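Local coordinates for protein putative carboxylesterase (Lactobacillus plantarum WCFS1, PDB 3BJR) that probably hydrolyses carboxylic ester bonds as a putative carboxylesterase, although its natural substrate is not established, at residues A[111-116]-A[157-162]; A[164-169]-A[207-212]; A[196-201]-A[224-229]. All coordinates share one frame; numbering follows the deposited sequence.

Interaction 1 (A[111-116]-A[157-162]); sequences LLRQHA and PAMLKP
R113, near the end of helix 100-114, reaches across to a short helical turn with few regular bonds, 157-160, and grips the carbonyl of M159 in the turn and that of K161 just after it, joining two peripheral pieces of what is consistent with an alpha/beta-hydrolase fold. The tight part is the guanidinium group. R113 NH1 lies 2.9 Å from M159 O and 3.0 Å from K161 O, and R113 NH2 also reaches K161 O at 3.0 Å, so this one carbonyl receives two donors from the end of the group. Both oxygens lie in the guanidinium plane, but the carbonyls are met differently: NH1 sits on a lone pair of K161 O, whereas it stands above the carbonyl plane of M159, 75° out of it. A158 O lies over one face, 3.6 Å from R113 NH1. The remaining nitrogen, NE, bonds to P123 O, which fixes the rotation of the group further, and the R113 side chain also packs on I126 of the neighbouring strand 125-131. The aliphatic part makes the less extensive, solvent-facing side, held by van der Waals contact alone. The selenomethionine M159 slides past R113 in the opposite direction; its chain bends at chi2 (-66°) and again at chi3 (-74°), which brings M159 CE to 3.7 Å from R113 CB. The exposed Q114 contributes little area, and K161 gives its carbonyl while its extended side chain runs off from R113. Q114 and M159 cross at about a right angle, and Q114 CG touches M159 CE at 3.5 Å.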
loop_
_atom_site.group_PDB
_atom_site.type_symbol
_atom_site.label_atom_id
_atom_site.label_comp_id
_atom_site.label_asym_id
_atom_site.label_seq_id
_atom_site.Cartn_x
_atom_site.Cartn_y
_atom_site.Cartn_z
ATOM N N LEU A 111 -15.012 -15.837 23.166
ATOM C CA LEU A 111 -16.465 -15.924 23.293
ATOM C C LEU A 111 -17.054 -16.252 21.953
ATOM O O LEU A 111 -17.958 -17.055 21.871
ATOM C CB LEU A 111 -17.031 -14.598 23.758
ATOM C CG LEU A 111 -18.526 -14.496 24.101
ATOM C CD1 LEU A 111 -18.793 -15.196 25.396
ATOM C CD2 LEU A 111 -18.935 -13.045 24.183
ATOM N N LEU A 112 -16.584 -15.608 20.884
ATOM C CA LEU A 112 -17.091 -15.935 19.544
ATOM C C LEU A 112 -16.898 -17.414 19.213
ATOM O O LEU A 112 -17.817 -18.032 18.744
ATOM C CB LEU A 112 -16.505 -15.043 18.443
ATOM C CG LEU A 112 -17.268 -13.763 18.133
ATOM C CD1 LEU A 112 -17.339 -12.737 19.303
ATOM C CD2 LEU A 112 -16.745 -13.168 16.810
ATOM N N ARG A 113 -15.705 -17.967 19.447
ATOM C CA ARG A 113 -15.455 -19.401 19.191
ATOM C C ARG A 113 -16.238 -20.376 20.017
ATOM O O ARG A 113 -16.571 -21.477 19.548
ATOM C CB ARG A 113 -14.029 -19.776 19.453
ATOM C CG ARG A 113 -13.229 -19.430 18.389
ATOM C CD ARG A 113 -12.105 -20.372 18.122
ATOM N NE ARG A 113 -11.585 -19.887 16.826
ATOM C CZ ARG A 113 -10.771 -18.848 16.648
ATOM N NH1 ARG A 113 -10.222 -18.206 17.674
ATOM N NH2 ARG A 113 -10.443 -18.508 15.425
ATOM N N GLN A 114 -16.429 -20.005 21.277
ATOM C CA GLN A 114 -17.236 -20.752 22.174
ATOM C C GLN A 114 -18.677 -20.812 21.723
ATOM O O GLN A 114 -19.348 -21.791 22.005
ATOM C CB GLN A 114 -17.226 -20.089 23.567
ATOM C CG GLN A 114 -15.864 -20.211 24.274
ATOM C CD GLN A 114 -15.887 -19.702 25.690
ATOM O OE1 GLN A 114 -16.628 -18.774 26.020
ATOM N NE2 GLN A 114 -15.076 -20.329 26.550
ATOM N N HIS A 115 -19.178 -19.742 21.106
ATOM C CA HIS A 115 -20.603 -19.654 20.766
ATOM C C HIS A 115 -20.841 -19.643 19.271
ATOM O O HIS A 115 -21.884 -19.231 18.799
ATOM C CB HIS A 115 -21.190 -18.410 21.438
ATOM C CG HIS A 115 -21.203 -18.513 22.925
ATOM N ND1 HIS A 115 -22.119 -19.291 23.599
ATOM C CD2 HIS A 115 -20.373 -18.009 23.868
ATOM C CE1 HIS A 115 -21.867 -19.240 24.896
ATOM N NE2 HIS A 115 -20.817 -18.464 25.088
ATOM N N ALA A 116 -19.861 -20.128 18.541
ATOM C CA ALA A 116 -19.906 -20.107 17.106
ATOM C C ALA A 116 -21.127 -20.808 16.558
ATOM O O ALA A 116 -21.789 -20.289 15.656
ATOM C CB ALA A 116 -18.618 -20.704 16.535
ATOM N N PRO A 157 -4.180 -21.251 23.484
ATOM C CA PRO A 157 -3.926 -20.391 22.346
ATOM C C PRO A 157 -4.871 -20.530 21.141
ATOM O O PRO A 157 -5.205 -19.539 20.515
ATOM C CB PRO A 157 -2.507 -20.802 21.927
ATOM C CG PRO A 157 -1.868 -21.230 23.133
ATOM C CD PRO A 157 -2.944 -21.935 23.911
ATOM N N ALA A 158 -5.265 -21.751 20.812
ATOM C CA ALA A 158 -6.106 -22.035 19.656
ATOM C C ALA A 158 -7.427 -21.278 19.709
ATOM O O ALA A 158 -7.953 -20.846 18.680
ATOM C CB ALA A 158 -6.343 -23.539 19.564
HETATM N N MSE A 159 -7.921 -21.059 20.921
HETATM C CA MSE A 159 -9.200 -20.389 21.124
HETATM C C MSE A 159 -9.125 -18.888 20.883
HETATM O O MSE A 159 -10.135 -18.255 20.604
HETATM C CB MSE A 159 -9.735 -20.682 22.535
HETATM C CG MSE A 159 -10.253 -22.179 22.733
HETATM SE SE MSE A 159 -11.800 -22.527 21.653
HETATM C CE MSE A 159 -13.175 -21.567 22.570
ATOM N N LEU A 160 -7.909 -18.342 20.952
ATOM C CA LEU A 160 -7.645 -16.917 20.788
ATOM C C LEU A 160 -7.129 -16.555 19.390
ATOM O O LEU A 160 -6.893 -15.371 19.073
ATOM C CB LEU A 160 -6.587 -16.501 21.841
ATOM C CG LEU A 160 -7.019 -16.660 23.295
ATOM C CD1 LEU A 160 -5.799 -16.585 24.208
ATOM C CD2 LEU A 160 -8.121 -15.681 23.709
ATOM N N LYS A 161 -6.993 -17.540 18.525
ATOM C CA LYS A 161 -6.390 -17.268 17.220
ATOM C C LYS A 161 -7.159 -16.271 16.393
ATOM O O LYS A 161 -8.360 -16.447 16.201
ATOM C CB LYS A 161 -6.182 -18.562 16.429
ATOM C CG LYS A 161 -5.403 -18.401 15.111
ATOM C CD LYS A 161 -5.090 -19.754 14.530
ATOM C CE LYS A 161 -4.336 -19.665 13.231
ATOM N NZ LYS A 161 -4.064 -21.029 12.683
ATOM N N PRO A 162 -6.483 -15.188 15.924
ATOM C CA PRO A 162 -7.153 -14.344 14.941
ATOM C C PRO A 162 -6.886 -14.959 13.583
ATOM O O PRO A 162 -5.754 -15.113 13.182
ATOM C CB PRO A 162 -6.463 -13.007 15.078
ATOM C CG PRO A 162 -5.021 -13.340 15.559
ATOM C CD PRO A 162 -5.140 -14.677 16.282
#

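Interaction 2 (A[164-169]-A[207-212]); sequences NVVLGY and PTFIWT
W211 lays its six-membered ring over G168, whose CA stands 3.5 Å from the ring centroid, almost on the ring normal, a CH-pi contact. A beta carbon on G168 would fall only 2.6 Å from W211 CH2, so the indole occupies the place of a side chain. It gets there because chi1 (88°) sets CG between the backbone N and the carbonyl carbon, swinging the ring across to strand 165-168. V166 CG1 lies at the indole edge, 3.6 Å from W211 CZ3. Y169 receives the indole edge on its ring face: the phenol and five-membered ring centroids are 4.5 Å apart with planes at 72°, a T-shaped pair, and Y169 OH bonds onward to H245 ND1. Strands 165-168 and 208-212 run parallel, axes 6° apart, as neighbours in the central sheet of an alpha/beta-hydrolase-like fold. Five backbone hydrogen bonds join the two segments, among them L167 N to F209 O at 2.8 Å; V166 and G168 also bond to 128-132, and T208 to P237. On the other face L167 CD1 lies 4.0 Å from I210 CG1, beneath helices 133-153 and 222-233. L167 comes near a probable nucleophile elbow, the GxSxG pattern at G130, S132 and G134. The chemistry implies a buried, largely apolar pairing: F209 and W211 share one face with V166, while V165, L167, I210 and T208 lie on the other.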
loop_
_atom_site.group_PDB
_atom_site.type_symbol
_atom_site.label_atom_id
_atom_site.label_comp_id
_atom_site.label_asym_id
_atom_site.label_seq_id
_atom_site.Cartn_x
_atom_site.Cartn_y
_atom_site.Cartn_z
ATOM N N ASN A 164 -7.418 -13.771 10.549
ATOM C CA ASN A 164 -6.664 -12.728 9.843
ATOM C C ASN A 164 -6.798 -11.524 10.754
ATOM O O ASN A 164 -7.568 -11.580 11.703
ATOM C CB ASN A 164 -7.323 -12.370 8.517
ATOM C CG ASN A 164 -7.432 -13.529 7.578
ATOM O OD1 ASN A 164 -6.448 -13.993 7.013
ATOM N ND2 ASN A 164 -8.650 -13.988 7.379
ATOM N N VAL A 165 -6.008 -10.469 10.524
ATOM C CA VAL A 165 -6.262 -9.170 11.173
ATOM C C VAL A 165 -6.317 -8.070 10.078
ATOM O O VAL A 165 -5.735 -8.187 9.024
ATOM C CB VAL A 165 -5.291 -8.798 12.330
ATOM C CG1 VAL A 165 -5.337 -9.909 13.405
ATOM C CG2 VAL A 165 -3.896 -8.538 11.837
ATOM N N VAL A 166 -7.107 -7.042 10.345
ATOM C CA VAL A 166 -7.259 -5.892 9.532
ATOM C C VAL A 166 -6.906 -4.689 10.396
ATOM O O VAL A 166 -7.377 -4.593 11.531
ATOM C CB VAL A 166 -8.693 -5.778 9.063
ATOM C CG1 VAL A 166 -8.945 -4.429 8.477
ATOM C CG2 VAL A 166 -9.056 -6.954 8.076
ATOM N N LEU A 167 -6.082 -3.776 9.856
ATOM C CA LEU A 167 -5.671 -2.519 10.536
ATOM C C LEU A 167 -6.019 -1.363 9.606
ATOM O O LEU A 167 -5.559 -1.353 8.476
ATOM C CB LEU A 167 -4.153 -2.509 10.813
ATOM C CG LEU A 167 -3.501 -3.716 11.511
ATOM C CD1 LEU A 167 -1.973 -3.474 11.603
ATOM C CD2 LEU A 167 -4.104 -3.937 12.856
ATOM N N GLY A 168 -6.852 -0.431 10.077
ATOM C CA GLY A 168 -7.283 0.783 9.340
ATOM C C GLY A 168 -6.898 2.033 10.106
ATOM O O GLY A 168 -7.309 2.237 11.253
ATOM N N TYR A 169 -6.088 2.871 9.473
ATOM C CA TYR A 169 -5.540 4.086 10.071
ATOM C C TYR A 169 -4.990 3.854 11.467
ATOM O O TYR A 169 -5.347 4.556 12.393
ATOM C CB TYR A 169 -6.578 5.215 10.067
ATOM C CG TYR A 169 -7.217 5.367 8.714
ATOM C CD1 TYR A 169 -6.507 5.877 7.662
ATOM C CD2 TYR A 169 -8.517 4.942 8.474
ATOM C CE1 TYR A 169 -7.069 5.964 6.399
ATOM C CE2 TYR A 169 -9.103 5.049 7.214
ATOM C CZ TYR A 169 -8.361 5.552 6.171
ATOM O OH TYR A 169 -8.909 5.678 4.892
ATOM N N PRO A 207 -2.089 -13.570 8.824
ATOM C CA PRO A 207 -2.216 -12.654 7.687
ATOM C C PRO A 207 -2.839 -11.322 8.063
ATOM O O PRO A 207 -3.850 -11.285 8.787
ATOM C CB PRO A 207 -3.086 -13.414 6.716
ATOM C CG PRO A 207 -2.718 -14.869 6.980
ATOM C CD PRO A 207 -2.542 -14.931 8.465
ATOM N N THR A 208 -2.251 -10.244 7.524
ATOM C CA THR A 208 -2.604 -8.896 7.912
ATOM C C THR A 208 -2.886 -7.977 6.732
ATOM O O THR A 208 -2.066 -7.835 5.833
ATOM C CB THR A 208 -1.454 -8.310 8.767
ATOM O OG1 THR A 208 -1.192 -9.197 9.870
ATOM C CG2 THR A 208 -1.776 -6.869 9.311
ATOM N N PHE A 209 -4.034 -7.310 6.779
ATOM C CA PHE A 209 -4.432 -6.329 5.786
ATOM C C PHE A 209 -4.347 -4.987 6.471
ATOM O O PHE A 209 -5.006 -4.755 7.463
ATOM C CB PHE A 209 -5.861 -6.548 5.305
ATOM C CG PHE A 209 -6.304 -5.572 4.293
ATOM C CD1 PHE A 209 -6.875 -4.394 4.645
ATOM C CD2 PHE A 209 -6.105 -5.838 2.937
ATOM C CE1 PHE A 209 -7.300 -3.476 3.672
ATOM C CE2 PHE A 209 -6.517 -4.944 1.984
ATOM C CZ PHE A 209 -7.088 -3.766 2.332
ATOM N N ILE A 210 -3.552 -4.085 5.904
ATOM C CA ILE A 210 -3.371 -2.763 6.464
ATOM C C ILE A 210 -3.651 -1.685 5.438
ATOM O O ILE A 210 -3.249 -1.797 4.285
ATOM C CB ILE A 210 -1.906 -2.510 6.905
ATOM C CG1 ILE A 210 -1.320 -3.680 7.659
ATOM C CG2 ILE A 210 -1.799 -1.241 7.759
ATOM C CD1 ILE A 210 0.214 -3.660 7.699
ATOM N N TRP A 211 -4.332 -0.635 5.882
ATOM C CA TRP A 211 -4.443 0.590 5.113
ATOM C C TRP A 211 -4.356 1.780 6.049
ATOM O O TRP A 211 -4.767 1.720 7.219
ATOM C CB TRP A 211 -5.658 0.649 4.201
ATOM C CG TRP A 211 -6.896 1.173 4.770
ATOM C CD1 TRP A 211 -7.416 2.414 4.586
ATOM C CD2 TRP A 211 -7.840 0.453 5.560
ATOM N NE1 TRP A 211 -8.607 2.527 5.258
ATOM C CE2 TRP A 211 -8.902 1.326 5.840
ATOM C CE3 TRP A 211 -7.888 -0.841 6.046
ATOM C CZ2 TRP A 211 -9.990 0.952 6.619
ATOM C CZ3 TRP A 211 -8.971 -1.224 6.798
ATOM C CH2 TRP A 211 -10.005 -0.328 7.086
ATOM N N THR A 212 -3.734 2.844 5.546
ATOM C CA THR A 212 -3.631 4.088 6.317
ATOM C C THR A 212 -3.479 5.259 5.347
ATOM O O THR A 212 -3.608 5.097 4.099
ATOM C CB THR A 212 -2.514 4.027 7.417
ATOM O OG1 THR A 212 -2.691 5.097 8.366
ATOM C CG2 THR A 212 -1.185 4.104 6.833
#

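Interaction 3 (A[196-201]-A[224-229]); sequences AADQHV and TLAYAT
D198 and Y227 bring their backbones within 4.4 Å, measured CA to CA, where an irregular turn meets helix 222-233. Residues 197-199 have helical phi and psi without regular helix bonding, whereas 224-229 is a run of true helix, one of those flanking the sheet in this alpha/beta-hydrolase-like fold. The close approach is consistent with D198 presenting mainly its CB to the helix: D198 CB lies 3.7 Å from Y227 CA, and the carboxylate is carried out beside the methyl of A226. The ring of Y227 carries most of the remaining contact. With chi1 at -172° its CG is anti to the backbone N, and the phenol runs alongside the turn, meeting the peptide between A197 and D198 with its edge. D198 N lies near the ring plane, 3.7 Å from Y227 CD1, and A197 O is 3.6 Å from Y227 CE1. Y227 CE1 also touches A197 CB at 3.7 Å and V201 CG2 at 3.8 Å, so one ring carbon meets the start of the turn and the residue two places after it. The ring packs further on I210 and D143. Replacing Y227 by an alanine would probably open a gap between the turn and the sheet, leaving A197 and V201 without their common partner. A228 and T229 pack on L225 of the second subunit. The turn is braced internally at A196 O, which Q199 N (2.8 Å) and H200 ND1 (3.1 Å) reach from opposite faces of its carbonyl plane.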
loop_
_atom_site.group_PDB
_atom_site.type_symbol
_atom_site.label_atom_id
_atom_site.label_comp_id
_atom_site.label_asym_id
_atom_site.label_seq_id
_atom_site.Cartn_x
_atom_site.Cartn_y
_atom_site.Cartn_z
ATOM N N ALA A 196 6.147 -1.830 20.795
ATOM C CA ALA A 196 6.340 -1.569 19.377
ATOM C C ALA A 196 5.912 -2.898 18.717
ATOM O O ALA A 196 6.660 -3.887 18.766
ATOM C CB ALA A 196 7.795 -1.210 19.060
ATOM N N ALA A 197 4.686 -2.925 18.172
ATOM C CA ALA A 197 4.117 -4.111 17.509
ATOM C C ALA A 197 5.076 -4.694 16.423
ATOM O O ALA A 197 5.144 -5.911 16.213
ATOM C CB ALA A 197 2.716 -3.776 16.937
ATOM N N ASP A 198 5.849 -3.810 15.784
ATOM C CA ASP A 198 6.821 -4.190 14.749
ATOM C C ASP A 198 8.053 -4.883 15.305
ATOM O O ASP A 198 8.787 -5.487 14.540
ATOM C CB ASP A 198 7.253 -2.976 13.887
ATOM C CG ASP A 198 8.059 -1.951 14.658
ATOM O OD1 ASP A 198 7.569 -1.443 15.695
ATOM O OD2 ASP A 198 9.179 -1.636 14.210
ATOM N N GLN A 199 8.294 -4.782 16.614
ATOM C CA GLN A 199 9.452 -5.438 17.260
ATOM C C GLN A 199 9.149 -6.873 17.751
ATOM O O GLN A 199 10.083 -7.639 18.051
ATOM C CB GLN A 199 9.951 -4.589 18.435
ATOM C CG GLN A 199 10.481 -3.212 18.031
ATOM C CD GLN A 199 10.863 -2.344 19.229
ATOM O OE1 GLN A 199 10.625 -2.698 20.396
ATOM N NE2 GLN A 199 11.434 -1.187 18.939
ATOM N N HIS A 200 7.857 -7.220 17.811
ATOM C CA HIS A 200 7.392 -8.515 18.349
ATOM C C HIS A 200 6.546 -9.357 17.372
ATOM O O HIS A 200 5.676 -10.161 17.791
ATOM C CB HIS A 200 6.665 -8.274 19.685
ATOM C CG HIS A 200 7.495 -7.505 20.669
ATOM N ND1 HIS A 200 7.373 -6.139 20.840
ATOM C CD2 HIS A 200 8.500 -7.901 21.487
ATOM C CE1 HIS A 200 8.250 -5.733 21.742
ATOM N NE2 HIS A 200 8.945 -6.782 22.150
ATOM N N VAL A 201 6.825 -9.142 16.076
ATOM C CA VAL A 201 6.265 -9.934 15.000
ATOM C C VAL A 201 7.008 -11.271 15.052
ATOM O O VAL A 201 8.241 -11.300 15.053
ATOM C CB VAL A 201 6.427 -9.248 13.646
ATOM C CG1 VAL A 201 6.150 -10.246 12.492
ATOM C CG2 VAL A 201 5.512 -8.043 13.597
ATOM N N THR A 224 3.587 2.446 10.432
ATOM C CA THR A 224 2.865 1.406 9.705
ATOM C C THR A 224 3.775 0.726 8.657
ATOM O O THR A 224 3.736 -0.496 8.487
ATOM C CB THR A 224 1.574 2.012 9.093
ATOM O OG1 THR A 224 0.785 2.567 10.148
ATOM C CG2 THR A 224 0.750 0.979 8.348
ATOM N N LEU A 225 4.585 1.523 7.971
ATOM C CA LEU A 225 5.532 1.010 7.013
ATOM C C LEU A 225 6.525 0.092 7.716
ATOM O O LEU A 225 6.944 -0.899 7.151
ATOM C CB LEU A 225 6.269 2.138 6.290
ATOM C CG LEU A 225 5.481 2.956 5.253
ATOM C CD1 LEU A 225 6.297 4.107 4.798
ATOM C CD2 LEU A 225 5.119 2.100 4.085
ATOM N N ALA A 226 6.873 0.410 8.959
ATOM C CA ALA A 226 7.827 -0.384 9.728
ATOM C C ALA A 226 7.228 -1.706 10.123
ATOM O O ALA A 226 7.917 -2.703 10.121
ATOM C CB ALA A 226 8.300 0.381 10.945
ATOM N N TYR A 227 5.950 -1.713 10.468
ATOM C CA TYR A 227 5.261 -2.913 10.808
ATOM C C TYR A 227 5.174 -3.821 9.572
ATOM O O TYR A 227 5.373 -5.017 9.681
ATOM C CB TYR A 227 3.844 -2.575 11.326
ATOM C CG TYR A 227 3.067 -3.724 11.894
ATOM C CD1 TYR A 227 3.451 -4.323 13.062
ATOM C CD2 TYR A 227 1.892 -4.175 11.304
ATOM C CE1 TYR A 227 2.723 -5.398 13.597
ATOM C CE2 TYR A 227 1.170 -5.243 11.833
ATOM C CZ TYR A 227 1.582 -5.844 12.992
ATOM O OH TYR A 227 0.876 -6.917 13.545
ATOM N N ALA A 228 4.851 -3.251 8.410
ATOM C CA ALA A 228 4.730 -4.013 7.158
ATOM C C ALA A 228 6.064 -4.653 6.822
ATOM O O ALA A 228 6.121 -5.786 6.396
ATOM C CB ALA A 228 4.265 -3.106 6.042
ATOM N N THR A 229 7.138 -3.907 7.020
ATOM C CA THR A 229 8.495 -4.397 6.819
ATOM C C THR A 229 8.809 -5.587 7.737
ATOM O O THR A 229 9.482 -6.528 7.317
ATOM C CB THR A 229 9.487 -3.273 7.031
ATOM O OG1 THR A 229 9.114 -2.174 6.205
ATOM C CG2 THR A 229 10.900 -3.678 6.629
#

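In the fold
From the N terminus, interaction 1 closes first: the chain leaves helix 100-114, forms strand 125-131 and helix 133-153, and returns at 157-162. Strand 165-168 follows directly, so interaction 2 opens just after interaction 1 closes, about 20 Å away between centres. Its two strands are separated by a long connection without helix or strand, partly unmodelled, and 196-201 lies within it. Interactions 2 and 3 therefore cross: 207-212 falls between 196-201 and 224-229. They also touch, L167 CD1 to Y227 CE2 at 3.6 Å and I210 CG2 to T224 CG2 at 3.4 Å, so sheet, helix 222-233 and connecting loop pack together, with interaction 1 apart at the periphery.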